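Local coordinates for reticulocyte binding protein (PDB 3FAW) that probably hydrolyses alpha-1,6-glucosidic linkages of pullulan and related alpha-glucans as a secreted, cell-wall-attached pullulanase of group B Streptococcus, at residues A[67-72]-A[109-114]; A[156-161]-A[203-208]; A[585-590]-A[650-655]. All coordinates share one frame; numbering follows the deposited sequence.

Contact 1. Residues A[67-72]-A[109-114]; sequences LKELKV and ISYNGN
The Tyr-111 ring carries the aliphatic stem of Glu-69 over one face: Glu-69 CG stands 3.8 Å from the ring centroid, close to the normal, in a CH-pi contact, while Glu-69 CB approaches Tyr-111 CE1 at 3.5 Å. Leu-70 CD1 touches Tyr-111 CD1 at 3.9 Å, its side chain crossing that of the tyrosine at about a right angle; Phe-55 packs edge-to-face with the same ring. The second flat pair is the Glu-69 carboxylate and the Asn-112 amide, whose planes are 51° apart. Here Asn-112 OD1 presses on Glu-69 CG at 3.0 Å, a tight fit. With CG anti to the backbone N (chi1 -176°) and a bend at chi2, Glu-69 first lies over the ring and then turns its carboxylate to the start of the 111-114 turn, where OE2 accepts the Asn-112 N-H at 3.1 Å on its anti side, somewhat out of the carboxylate plane.

Beyond this, Lys-71 and Ser-110 form an antiparallel hydrogen-bonded pair. Lys-71 O is gripped twice by Ser-110, by N at 3.0 Å and by OG at 3.2 Å, the hydroxyl coming from above the carbonyl plane. On the buried face Val-72 and Ile-109 lie side by side, both valine methyls meeting Ile-109 CD1; Ile-82 of the adjoining strand 79-88 packs on Val-72, and Ile-96 of strand 93-98 on Ile-109. The glutamate bond thus reaches a type I' turn, Tyr-111 to Asn-114, which joins strands 108-111 and 114-120 as a two-residue beta-hairpin, with both Asn-112 and Gly-113 at positive phi.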
ATOM      1  N   LEU A  67      -5.838  41.750 -31.984  1.00 36.18           N
ATOM      2  CA  LEU A  67      -6.011  41.052 -33.276  1.00 36.05           C
ATOM      3  C   LEU A  67      -5.505  41.821 -34.514  1.00 36.40           C
ATOM      4  O   LEU A  67      -5.452  41.245 -35.605  1.00 36.46           O
ATOM      5  CB  LEU A  67      -7.528  40.974 -33.599  1.00 35.63           C
ATOM      6  CG  LEU A  67      -8.429  39.803 -33.239  1.00 34.14           C
ATOM      7  CD1 LEU A  67      -9.888  40.208 -33.419  1.00 32.69           C
ATOM      8  CD2 LEU A  67      -8.099  38.590 -34.092  1.00 30.62           C
ATOM      9  N   LYS A  68      -5.035  43.055 -34.359  1.00 36.57           N
ATOM     10  CA  LYS A  68      -3.639  43.446 -34.780  1.00 36.59           C
ATOM     11  C   LYS A  68      -2.389  42.575 -34.617  1.00 35.32           C
ATOM     12  O   LYS A  68      -1.909  41.997 -35.601  1.00 35.54           O
ATOM     13  CB  LYS A  68      -3.359  44.917 -34.385  1.00 37.58           C
ATOM     14  CG  LYS A  68      -4.628  45.817 -34.357  1.00 38.72           C
ATOM     15  CD  LYS A  68      -4.483  47.125 -35.124  1.00 39.70           C
ATOM     16  CE  LYS A  68      -5.625  48.093 -34.800  1.00 39.62           C
ATOM     17  NZ  LYS A  68      -5.386  48.843 -33.532  1.00 39.53           N
ATOM     18  N   GLU A  69      -1.841  42.505 -33.414  1.00 33.54           N
ATOM     19  CA  GLU A  69      -0.474  42.017 -33.229  1.00 32.38           C
ATOM     20  C   GLU A  69      -0.337  40.490 -33.229  1.00 31.03           C
ATOM     21  O   GLU A  69       0.706  39.959 -33.626  1.00 30.77           O
ATOM     22  CB  GLU A  69       0.088  42.597 -31.932  1.00 32.98           C
ATOM     23  CG  GLU A  69       1.537  42.247 -31.645  1.00 35.40           C
ATOM     24  CD  GLU A  69       2.501  42.761 -32.695  1.00 37.83           C
ATOM     25  OE1 GLU A  69       2.235  43.830 -33.288  1.00 36.77           O
ATOM     26  OE2 GLU A  69       3.533  42.093 -32.921  1.00 41.21           O
ATOM     27  N   LEU A  70      -1.381  39.795 -32.786  1.00 28.99           N
ATOM     28  CA  LEU A  70      -1.339  38.340 -32.627  1.00 27.62           C
ATOM     29  C   LEU A  70      -1.343  37.615 -33.975  1.00 27.00           C
ATOM     30  O   LEU A  70      -2.192  37.882 -34.828  1.00 27.14           O
ATOM     31  CB  LEU A  70      -2.531  37.874 -31.788  1.00 27.15           C
ATOM     32  CG  LEU A  70      -2.484  36.448 -31.239  1.00 26.80           C
ATOM     33  CD1 LEU A  70      -1.468  36.337 -30.103  1.00 20.38           C
ATOM     34  CD2 LEU A  70      -3.866  36.024 -30.767  1.00 26.71           C
ATOM     35  N   LYS A  71      -0.391  36.702 -34.159  1.00 26.16           N
ATOM     36  CA  LYS A  71      -0.326  35.869 -35.362  1.00 25.88           C
ATOM     37  C   LYS A  71       0.003  34.417 -35.016  1.00 24.36           C
ATOM     38  O   LYS A  71       0.778  34.145 -34.097  1.00 23.90           O
ATOM     39  CB  LYS A  71       0.703  36.424 -36.349  1.00 26.52           C
ATOM     40  CG  LYS A  71       0.272  37.727 -37.006  1.00 27.95           C
ATOM     41  CD  LYS A  71       1.291  38.216 -38.022  1.00 28.87           C
ATOM     42  CE  LYS A  71       0.909  39.591 -38.562  1.00 30.23           C
ATOM     43  NZ  LYS A  71       1.968  40.158 -39.450  1.00 31.47           N
ATOM     44  N   VAL A  72      -0.602  33.498 -35.764  1.00 23.16           N
ATOM     45  CA  VAL A  72      -0.414  32.063 -35.577  1.00 21.93           C
ATOM     46  C   VAL A  72       0.108  31.441 -36.868  1.00 21.89           C
ATOM     47  O   VAL A  72      -0.410  31.726 -37.948  1.00 20.88           O
ATOM     48  CB  VAL A  72      -1.739  31.370 -35.212  1.00 21.72           C
ATOM     49  CG1 VAL A  72      -1.530  29.872 -35.028  1.00 20.50           C
ATOM     50  CG2 VAL A  72      -2.341  31.991 -33.959  1.00 21.41           C
ATOM     51  N   ILE A 109       2.755  30.609 -31.818  1.00 19.03           N
ATOM     52  CA  ILE A 109       1.997  31.806 -31.472  1.00 19.45           C
ATOM     53  C   ILE A 109       2.997  32.936 -31.260  1.00 20.27           C
ATOM     54  O   ILE A 109       4.000  32.752 -30.572  1.00 20.78           O
ATOM     55  CB  ILE A 109       1.150  31.607 -30.194  1.00 18.45           C
ATOM     56  CG1 ILE A 109       0.424  30.251 -30.218  1.00 18.88           C
ATOM     57  CG2 ILE A 109       0.147  32.739 -30.041  1.00 18.53           C
ATOM     58  CD1 ILE A 109      -0.407  30.008 -31.464  1.00 18.04           C
ATOM     59  N   SER A 110       2.735  34.097 -31.859  1.00 21.56           N
ATOM     60  CA  SER A 110       3.657  35.230 -31.762  1.00 22.79           C
ATOM     61  C   SER A 110       2.956  36.540 -31.425  1.00 22.75           C
ATOM     62  O   SER A 110       1.824  36.788 -31.842  1.00 21.53           O
ATOM     63  CB  SER A 110       4.470  35.387 -33.052  1.00 23.39           C
ATOM     64  OG  SER A 110       3.639  35.667 -34.163  1.00 25.56           O
ATOM     65  N   TYR A 111       3.662  37.371 -30.667  1.00 24.18           N
ATOM     66  CA  TYR A 111       3.148  38.645 -30.189  1.00 25.88           C
ATOM     67  C   TYR A 111       4.327  39.508 -29.743  1.00 26.93           C
ATOM     68  O   TYR A 111       5.029  39.152 -28.796  1.00 26.77           O
ATOM     69  CB  TYR A 111       2.199  38.417 -29.007  1.00 26.50           C
ATOM     70  CG  TYR A 111       1.359  39.619 -28.654  1.00 27.08           C
ATOM     71  CD1 TYR A 111       0.113  39.803 -29.231  1.00 28.02           C
ATOM     72  CD2 TYR A 111       1.810  40.575 -27.748  1.00 27.96           C
ATOM     73  CE1 TYR A 111      -0.664  40.899 -28.922  1.00 27.28           C
ATOM     74  CE2 TYR A 111       1.034  41.685 -27.431  1.00 29.77           C
ATOM     75  CZ  TYR A 111      -0.206  41.840 -28.023  1.00 29.13           C
ATOM     76  OH  TYR A 111      -0.985  42.934 -27.719  1.00 28.82           O
ATOM     77  N   ASN A 112       4.558  40.623 -30.435  1.00 28.98           N
ATOM     78  CA  ASN A 112       5.574  41.605 -30.021  1.00 30.56           C
ATOM     79  C   ASN A 112       6.993  41.056 -29.801  1.00 30.44           C
ATOM     80  O   ASN A 112       7.687  41.492 -28.879  1.00 30.48           O
ATOM     81  CB  ASN A 112       5.129  42.299 -28.724  1.00 31.29           C
ATOM     82  CG  ASN A 112       4.176  43.442 -28.965  1.00 34.06           C
ATOM     83  OD1 ASN A 112       2.985  43.236 -29.169  1.00 37.03           O
ATOM     84  ND2 ASN A 112       4.696  44.668 -28.914  1.00 36.00           N
ATOM     85  N   GLY A 113       7.431  40.106 -30.623  1.00 30.85           N
ATOM     86  CA  GLY A 113       8.790  39.561 -30.493  1.00 30.74           C
ATOM     87  C   GLY A 113       8.911  38.247 -29.736  1.00 30.72           C
ATOM     88  O   GLY A 113       9.863  37.497 -29.963  1.00 30.66           O
ATOM     89  N   ASN A 114       7.979  37.970 -28.823  1.00 30.28           N
ATOM     90  CA  ASN A 114       7.894  36.646 -28.200  1.00 29.84           C
ATOM     91  C   ASN A 114       7.263  35.656 -29.167  1.00 29.02           C
ATOM     92  O   ASN A 114       6.190  35.917 -29.711  1.00 29.54           O
ATOM     93  CB  ASN A 114       7.071  36.675 -26.906  1.00 30.17           C
ATOM     94  CG  ASN A 114       7.835  37.259 -25.734  1.00 31.19           C
ATOM     95  OD1 ASN A 114       8.776  38.029 -25.912  1.00 34.27           O
ATOM     96  ND2 ASN A 114       7.423  36.898 -24.524  1.00 32.36           N
TER

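Contact 2. Residues A[156-161]-A[203-208]; sequences DSVTMI and YLYEIK
Met-160 packs against two tyrosines of the partner strand, Tyr-203 and Tyr-205, on the buried face that also holds Val-158 and Ile-207. Its CG lies 3.9 Å from Tyr-203 CB, and its sulfur makes an oblique Met-aromatic contact with the Tyr-203 ring. The bend at chi3 (-79°) swings CE away from the extended stem to meet Tyr-205 OH at 3.3 Å, a close approach. Val-158 CG1 touches Tyr-205 CD1 at 3.9 Å, again obliquely. Leu-177 of the adjoining strand 170-179, and Ala-148 and Leu-150 of strand 146-151, pack against this side, Phe-243 stacks on Tyr-203, and the Tyr-203 hydroxyl is held by Asp-218.

The two strands, 157-164 and 202-209, run antiparallel as neighbours in the beta domain assigned to carbohydrate-binding module 48, the N-terminal module of isoamylase-like enzymes. Thr-159/Glu-206 and Ile-161/Leu-204 are hydrogen-bonded pairs: Glu-206 N reaches Thr-159 O at 2.7 Å, and Ile-161 N reaches Leu-204 O at 2.9 Å.

At the Asp-156 end the pairing slips into a classic beta bulge. Asp-156 N donates to Lys-208 O at 2.8 Å, whereas Ser-157 N bonds the same oxygen weakly; Asp-156 OD2 accepts a hydrogen bond from Gly-210 N.

Toward this end the other face is more polar and partly exposed, whereas Ile-161 and Leu-204 on it are buried. Ser-157 OG lies against Lys-208 CB at 3.2 Å, the lysine chain running on, fully extended, away from the partner strand. A water between the strands bonds Ser-157 OG, donates to Glu-206 O at 2.9 Å, and bonds Thr-159 OG1 weakly. The Glu-206 side chain touches that of Lys-215 on strand 212-216.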
ATOM      1  N   ASP A 156       9.781  11.274 -32.437  1.00 14.03           N
ATOM      2  CA  ASP A 156      10.190  11.280 -33.849  1.00 13.86           C
ATOM      3  C   ASP A 156      10.522   9.863 -34.318  1.00 13.53           C
ATOM      4  O   ASP A 156      10.230   9.486 -35.458  1.00 12.02           O
ATOM      5  CB  ASP A 156      11.432  12.154 -34.065  1.00 14.26           C
ATOM      6  CG  ASP A 156      11.171  13.626 -33.819  1.00 13.21           C
ATOM      7  OD1 ASP A 156      10.002  14.049 -33.865  1.00 12.48           O
ATOM      8  OD2 ASP A 156      12.154  14.363 -33.598  1.00 11.39           O
ATOM      9  N   SER A 157      11.151   9.091 -33.436  1.00 13.96           N
ATOM     10  CA  SER A 157      11.503   7.708 -33.731  1.00 12.78           C
ATOM     11  C   SER A 157      11.661   6.914 -32.442  1.00 12.62           C
ATOM     12  O   SER A 157      12.004   7.472 -31.397  1.00 13.50           O
ATOM     13  CB  SER A 157      12.804   7.657 -34.533  1.00 13.58           C
ATOM     14  OG  SER A 157      13.890   8.149 -33.762  1.00 15.65           O
ATOM     15  N   VAL A 158      11.400   5.615 -32.527  1.00 12.21           N
ATOM     16  CA  VAL A 158      11.578   4.705 -31.402  1.00 12.42           C
ATOM     17  C   VAL A 158      12.337   3.478 -31.905  1.00 13.32           C
ATOM     18  O   VAL A 158      11.971   2.887 -32.925  1.00 13.23           O
ATOM     19  CB  VAL A 158      10.226   4.302 -30.770  1.00 12.61           C
ATOM     20  CG1 VAL A 158      10.427   3.280 -29.657  1.00 12.06           C
ATOM     21  CG2 VAL A 158       9.505   5.536 -30.223  1.00 12.65           C
ATOM     22  N   THR A 159      13.409   3.129 -31.197  1.00 13.79           N
ATOM     23  CA  THR A 159      14.256   1.992 -31.544  1.00 13.74           C
ATOM     24  C   THR A 159      14.389   1.066 -30.342  1.00 13.45           C
ATOM     25  O   THR A 159      14.628   1.531 -29.230  1.00 14.23           O
ATOM     26  CB  THR A 159      15.663   2.470 -31.955  1.00 14.20           C
ATOM     27  OG1 THR A 159      15.556   3.386 -33.054  1.00 18.29           O
ATOM     28  CG2 THR A 159      16.548   1.296 -32.350  1.00 15.39           C
ATOM     29  N   MET A 160      14.227  -0.238 -30.565  1.00 13.17           N
ATOM     30  CA  MET A 160      14.459  -1.230 -29.521  1.00 13.05           C
ATOM     31  C   MET A 160      15.921  -1.675 -29.545  1.00 13.21           C
ATOM     32  O   MET A 160      16.471  -1.969 -30.605  1.00 12.82           O
ATOM     33  CB  MET A 160      13.549  -2.446 -29.700  1.00 13.40           C
ATOM     34  CG  MET A 160      13.572  -3.407 -28.514  1.00 12.93           C
ATOM     35  SD  MET A 160      12.794  -5.001 -28.837  1.00 14.53           S
ATOM     36  CE  MET A 160      11.050  -4.597 -28.681  1.00 10.82           C
ATOM     37  N   ILE A 161      16.539  -1.710 -28.369  1.00 12.81           N
ATOM     38  CA  ILE A 161      17.885  -2.238 -28.206  1.00 12.96           C
ATOM     39  C   ILE A 161      17.773  -3.541 -27.431  1.00 13.85           C
ATOM     40  O   ILE A 161      17.177  -3.569 -26.355  1.00 13.57           O
ATOM     41  CB  ILE A 161      18.795  -1.273 -27.415  1.00 12.41           C
ATOM     42  CG1 ILE A 161      18.773   0.127 -28.032  1.00 11.18           C
ATOM     43  CG2 ILE A 161      20.223  -1.814 -27.369  1.00 11.02           C
ATOM     44  CD1 ILE A 161      19.588   1.135 -27.253  1.00 11.15           C
ATOM     45  N   TYR A 203      15.561  -5.884 -23.145  1.00 11.47           N
ATOM     46  CA  TYR A 203      15.380  -4.777 -24.081  1.00 11.30           C
ATOM     47  C   TYR A 203      15.141  -3.419 -23.416  1.00 11.50           C
ATOM     48  O   TYR A 203      14.559  -3.325 -22.331  1.00 11.43           O
ATOM     49  CB  TYR A 203      14.246  -5.087 -25.079  1.00 10.98           C
ATOM     50  CG  TYR A 203      12.860  -5.168 -24.474  1.00 11.73           C
ATOM     51  CD1 TYR A 203      11.966  -4.100 -24.576  1.00 12.06           C
ATOM     52  CD2 TYR A 203      12.437  -6.313 -23.802  1.00 11.15           C
ATOM     53  CE1 TYR A 203      10.693  -4.170 -24.023  1.00 11.65           C
ATOM     54  CE2 TYR A 203      11.166  -6.392 -23.247  1.00 11.95           C
ATOM     55  CZ  TYR A 203      10.299  -5.319 -23.361  1.00 10.30           C
ATOM     56  OH  TYR A 203       9.043  -5.403 -22.807  1.00 12.53           O
ATOM     57  N   LEU A 204      15.626  -2.373 -24.085  1.00 10.61           N
ATOM     58  CA  LEU A 204      15.275  -0.993 -23.772  1.00  9.82           C
ATOM     59  C   LEU A 204      14.748  -0.344 -25.050  1.00  9.98           C
ATOM     60  O   LEU A 204      14.956  -0.870 -26.145  1.00  7.42           O
ATOM     61  CB  LEU A 204      16.488  -0.219 -23.251  1.00  9.24           C
ATOM     62  CG  LEU A 204      17.017  -0.576 -21.857  1.00  7.94           C
ATOM     63  CD1 LEU A 204      18.323   0.158 -21.578  1.00  8.40           C
ATOM     64  CD2 LEU A 204      15.993  -0.269 -20.770  1.00  6.23           C
ATOM     65  N   TYR A 205      14.058   0.786 -24.905  1.00 11.09           N
ATOM     66  CA  TYR A 205      13.632   1.591 -26.053  1.00 11.70           C
ATOM     67  C   TYR A 205      14.385   2.914 -26.064  1.00 12.51           C
ATOM     68  O   TYR A 205      14.428   3.608 -25.051  1.00 13.12           O
ATOM     69  CB  TYR A 205      12.130   1.876 -25.996  1.00 11.50           C
ATOM     70  CG  TYR A 205      11.254   0.692 -26.321  1.00 11.62           C
ATOM     71  CD1 TYR A 205      11.269   0.120 -27.591  1.00 10.11           C
ATOM     72  CD2 TYR A 205      10.396   0.149 -25.363  1.00 11.47           C
ATOM     73  CE1 TYR A 205      10.460  -0.968 -27.897  1.00  9.76           C
ATOM     74  CE2 TYR A 205       9.581  -0.936 -25.663  1.00 10.20           C
ATOM     75  CZ  TYR A 205       9.618  -1.486 -26.933  1.00 10.95           C
ATOM     76  OH  TYR A 205       8.822  -2.566 -27.234  1.00 13.35           O
ATOM     77  N   GLU A 206      14.971   3.258 -27.208  1.00 13.56           N
ATOM     78  CA  GLU A 206      15.589   4.569 -27.392  1.00 14.72           C
ATOM     79  C   GLU A 206      14.642   5.490 -28.155  1.00 14.81           C
ATOM     80  O   GLU A 206      14.319   5.239 -29.320  1.00 15.11           O
ATOM     81  CB  GLU A 206      16.930   4.461 -28.124  1.00 14.97           C
ATOM     82  CG  GLU A 206      17.732   5.760 -28.092  1.00 15.21           C
ATOM     83  CD  GLU A 206      19.116   5.612 -28.699  1.00 17.59           C
ATOM     84  OE1 GLU A 206      19.207   5.237 -29.886  1.00 19.76           O
ATOM     85  OE2 GLU A 206      20.109   5.874 -27.989  1.00 19.77           O
ATOM     86  N   ILE A 207      14.203   6.554 -27.487  1.00 15.45           N
ATOM     87  CA  ILE A 207      13.240   7.494 -28.052  1.00 15.88           C
ATOM     88  C   ILE A 207      13.959   8.766 -28.467  1.00 16.59           C
ATOM     89  O   ILE A 207      14.739   9.318 -27.698  1.00 15.23           O
ATOM     90  CB  ILE A 207      12.123   7.839 -27.039  1.00 14.78           C
ATOM     91  CG1 ILE A 207      11.389   6.564 -26.607  1.00 16.60           C
ATOM     92  CG2 ILE A 207      11.128   8.833 -27.645  1.00 14.34           C
ATOM     93  CD1 ILE A 207      10.234   6.810 -25.657  1.00 16.77           C
ATOM     94  N   LYS A 208      13.697   9.220 -29.689  1.00 19.00           N
ATOM     95  CA  LYS A 208      14.259  10.467 -30.192  1.00 20.80           C
ATOM     96  C   LYS A 208      13.158  11.508 -30.355  1.00 21.25           C
ATOM     97  O   LYS A 208      12.133  11.244 -30.990  1.00 19.75           O
ATOM     98  CB  LYS A 208      14.957  10.231 -31.531  1.00 21.35           C
ATOM     99  CG  LYS A 208      15.807  11.394 -32.013  1.00 23.08           C
ATOM    100  CD  LYS A 208      16.550  11.036 -33.291  1.00 24.80           C
ATOM    101  CE  LYS A 208      17.348  12.218 -33.829  1.00 29.30           C
ATOM    102  NZ  LYS A 208      18.175  11.843 -35.012  0.10 27.46           N
TER
HETATM  103  O   HOH W   1      15.065   6.481 -31.795  1.00 22.26           O

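Contact 3. Residues A[585-590]-A[650-655]; sequences SINKDP and IEAVKE
Asp-589 and Val-653 meet with their side chains crossed at about a right angle, the carboxylate lying against the valine methyls: Asp-589 OD1 is 3.7 Å from Val-653 CG2. Placing CG anti to the backbone N (chi1 -167°) carries the carboxylate to the 650-655 loop, where its two oxygens part company. OD2 accepts the Lys-654 N-H at 3.3 Å, nearly straight at the hydrogen (164°) but from well above the carboxylate plane, whereas OD1 caps Lys-591 N. One buried aspartate therefore ties the loop to the start of a helix. Pro-590 also stands crosswise to Val-653, its CD touching Val-653 CG2 at 3.9 Å, and Phe-659 packs on the valine as well. Further back, Ala-652 points its methyl at segment 585-590, with CB 3.2 Å from Asn-587 O and 3.9 Å from Lys-588 CA. Ala-652 sits in a type I turn closed by Val-653 N to Ile-650 O. Segment 585-590 is a tight link between two helices of the catalytic barrel domain: a Schellman motif with Asn-587 at C-prime ends helix 578-586, and Asp-589 is the N-cap of helix 590-609.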
ATOM      1  N   SER A 585       4.933   4.881  25.599  1.00 16.86           N
ATOM      2  CA  SER A 585       3.771   5.619  26.110  1.00 16.56           C
ATOM      3  C   SER A 585       3.679   5.614  27.636  1.00 15.89           C
ATOM      4  O   SER A 585       3.357   6.636  28.241  1.00 14.68           O
ATOM      5  CB  SER A 585       2.482   5.076  25.494  1.00 16.42           C
ATOM      6  OG  SER A 585       2.456   5.320  24.094  1.00 19.31           O
ATOM      7  N   ILE A 586       3.968   4.467  28.246  1.00 15.51           N
ATOM      8  CA  ILE A 586       4.015   4.348  29.711  1.00 14.81           C
ATOM      9  C   ILE A 586       5.389   4.707  30.292  1.00 16.20           C
ATOM     10  O   ILE A 586       5.538   4.794  31.513  1.00 16.69           O
ATOM     11  CB  ILE A 586       3.615   2.917  30.195  1.00 13.94           C
ATOM     12  CG1 ILE A 586       4.684   1.878  29.831  1.00 12.89           C
ATOM     13  CG2 ILE A 586       2.263   2.519  29.622  1.00 14.45           C
ATOM     14  CD1 ILE A 586       4.288   0.438  30.137  1.00 12.43           C
ATOM     15  N   ASN A 587       6.381   4.900  29.421  1.00 16.92           N
ATOM     16  CA  ASN A 587       7.762   5.190  29.819  1.00 17.53           C
ATOM     17  C   ASN A 587       8.344   4.147  30.780  1.00 17.82           C
ATOM     18  O   ASN A 587       8.702   4.460  31.918  1.00 17.05           O
ATOM     19  CB  ASN A 587       7.878   6.603  30.420  1.00 17.88           C
ATOM     20  CG  ASN A 587       9.330   7.032  30.640  1.00 18.66           C
ATOM     21  OD1 ASN A 587       9.678   7.586  31.687  1.00 18.37           O
ATOM     22  ND2 ASN A 587      10.181   6.760  29.658  1.00 12.37           N
ATOM     23  N   LYS A 588       8.432   2.904  30.314  1.00 18.75           N
ATOM     24  CA  LYS A 588       9.013   1.823  31.108  1.00 18.35           C
ATOM     25  C   LYS A 588      10.024   0.997  30.301  1.00 18.13           C
ATOM     26  O   LYS A 588       9.894   0.842  29.085  1.00 13.69           O
ATOM     27  CB  LYS A 588       7.907   0.932  31.670  1.00 18.93           C
ATOM     28  CG  LYS A 588       7.060   1.624  32.733  1.00 19.61           C
ATOM     29  CD  LYS A 588       6.073   0.664  33.381  1.00 21.35           C
ATOM     30  CE  LYS A 588       5.345   1.324  34.539  1.00 23.84           C
ATOM     31  NZ  LYS A 588       4.441   0.375  35.246  1.00 25.58           N
ATOM     32  N   ASP A 589      11.040   0.489  30.997  1.00 18.04           N
ATOM     33  CA  ASP A 589      12.084  -0.332  30.387  1.00 18.93           C
ATOM     34  C   ASP A 589      11.571  -1.764  30.262  1.00 19.71           C
ATOM     35  O   ASP A 589      11.197  -2.366  31.270  1.00 19.67           O
ATOM     36  CB  ASP A 589      13.353  -0.301  31.251  1.00 18.29           C
ATOM     37  CG  ASP A 589      14.579  -0.866  30.536  1.00 18.29           C
ATOM     38  OD1 ASP A 589      14.434  -1.563  29.512  1.00 18.98           O
ATOM     39  OD2 ASP A 589      15.708  -0.609  31.005  1.00 21.64           O
ATOM     40  N   PRO A 590      11.529  -2.311  29.027  1.00 20.93           N
ATOM     41  CA  PRO A 590      11.180  -3.725  28.823  1.00 22.84           C
ATOM     42  C   PRO A 590      12.041  -4.738  29.597  1.00 24.47           C
ATOM     43  O   PRO A 590      11.612  -5.874  29.791  1.00 26.62           O
ATOM     44  CB  PRO A 590      11.369  -3.920  27.314  1.00 23.27           C
ATOM     45  CG  PRO A 590      11.217  -2.568  26.729  1.00 21.41           C
ATOM     46  CD  PRO A 590      11.767  -1.622  27.744  1.00 20.83           C
ATOM     47  N   ILE A 650      13.227   6.188  24.608  1.00 19.53           N
ATOM     48  CA  ILE A 650      12.437   5.903  25.805  1.00 20.32           C
ATOM     49  C   ILE A 650      13.327   6.209  27.010  1.00 20.82           C
ATOM     50  O   ILE A 650      14.310   5.510  27.264  1.00 20.10           O
ATOM     51  CB  ILE A 650      11.956   4.433  25.849  1.00 20.73           C
ATOM     52  CG1 ILE A 650      10.879   4.185  24.790  1.00 21.38           C
ATOM     53  CG2 ILE A 650      11.366   4.097  27.217  1.00 18.55           C
ATOM     54  CD1 ILE A 650      11.317   4.422  23.373  1.00 25.34           C
ATOM     55  N   GLU A 651      12.970   7.263  27.740  1.00 22.48           N
ATOM     56  CA  GLU A 651      13.806   7.806  28.810  1.00 24.06           C
ATOM     57  C   GLU A 651      14.094   6.813  29.943  1.00 23.60           C
ATOM     58  O   GLU A 651      15.169   6.852  30.534  1.00 24.48           O
ATOM     59  CB  GLU A 651      13.172   9.083  29.394  1.00 25.41           C
ATOM     60  CG  GLU A 651      13.333  10.337  28.523  1.00 28.25           C
ATOM     61  CD  GLU A 651      12.297  10.461  27.408  1.00 33.40           C
ATOM     62  OE1 GLU A 651      11.448   9.554  27.250  1.00 34.96           O
ATOM     63  OE2 GLU A 651      12.337  11.479  26.683  1.00 34.48           O
ATOM     64  N   ALA A 652      13.143   5.925  30.227  1.00 22.42           N
ATOM     65  CA  ALA A 652      13.252   4.989  31.354  1.00 21.85           C
ATOM     66  C   ALA A 652      14.211   3.827  31.099  1.00 20.98           C
ATOM     67  O   ALA A 652      14.583   3.115  32.033  1.00 19.60           O
ATOM     68  CB  ALA A 652      11.869   4.446  31.722  1.00 21.40           C
ATOM     69  N   VAL A 653      14.598   3.621  29.841  1.00 20.94           N
ATOM     70  CA  VAL A 653      15.503   2.528  29.483  1.00 21.45           C
ATOM     71  C   VAL A 653      16.957   2.893  29.793  1.00 21.97           C
ATOM     72  O   VAL A 653      17.425   3.977  29.436  1.00 21.55           O
ATOM     73  CB  VAL A 653      15.363   2.140  27.992  1.00 21.40           C
ATOM     74  CG1 VAL A 653      16.407   1.096  27.607  1.00 21.46           C
ATOM     75  CG2 VAL A 653      13.958   1.626  27.708  1.00 19.51           C
ATOM     76  N   LYS A 654      17.661   1.973  30.454  1.00 22.69           N
ATOM     77  CA  LYS A 654      19.045   2.194  30.876  1.00 23.44           C
ATOM     78  C   LYS A 654      20.038   1.825  29.773  1.00 22.48           C
ATOM     79  O   LYS A 654      20.903   2.628  29.411  1.00 22.04           O
ATOM     80  CB  LYS A 654      19.352   1.378  32.135  1.00 23.68           C
ATOM     81  CG  LYS A 654      18.470   1.713  33.328  1.00 26.57           C
ATOM     82  CD  LYS A 654      18.944   0.992  34.584  1.00 27.24           C
ATOM     83  CE  LYS A 654      18.083   1.335  35.787  1.00 29.56           C
ATOM     84  NZ  LYS A 654      16.713   0.771  35.670  1.00 29.50           N
ATOM     85  N   GLU A 655      19.914   0.603  29.258  1.00 20.54           N
ATOM     86  CA  GLU A 655      20.773   0.118  28.177  1.00 19.73           C
ATOM     87  C   GLU A 655      19.984  -0.031  26.864  1.00 18.57           C
ATOM     88  O   GLU A 655      18.934  -0.678  26.831  1.00 18.13           O
ATOM     89  CB  GLU A 655      21.448  -1.198  28.587  1.00 19.88           C
ATOM     90  CG  GLU A 655      22.468  -1.017  29.723  1.00 21.19           C
ATOM     91  CD  GLU A 655      23.190  -2.295  30.129  1.00 20.77           C
ATOM     92  OE1 GLU A 655      22.976  -3.352  29.496  1.00 22.41           O
ATOM     93  OE2 GLU A 655      23.986  -2.237  31.092  1.00 23.68           O
TER

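In the fold
The three contacts follow one another along the chain, each closing before the next opens, and they share no sheet. Contact 1 lies far out in the mixed sheet near the N-terminal end of the model; contact 2 belongs to the following antiparallel beta domain, with centres about 37 Å apart. Contact 3, centred about 58 Å from contact 2 across the chain's middle and about 71 Å from contact 1, joins the link between helices 578-586 and 590-609, which lie between barrel strands 566-568 and 614-618, to a loop that follows the last barrel strand. The elongated molecule thus strings beta modules ahead of an amylase-type barrel; each contact lies within a single part of it, and none touches another.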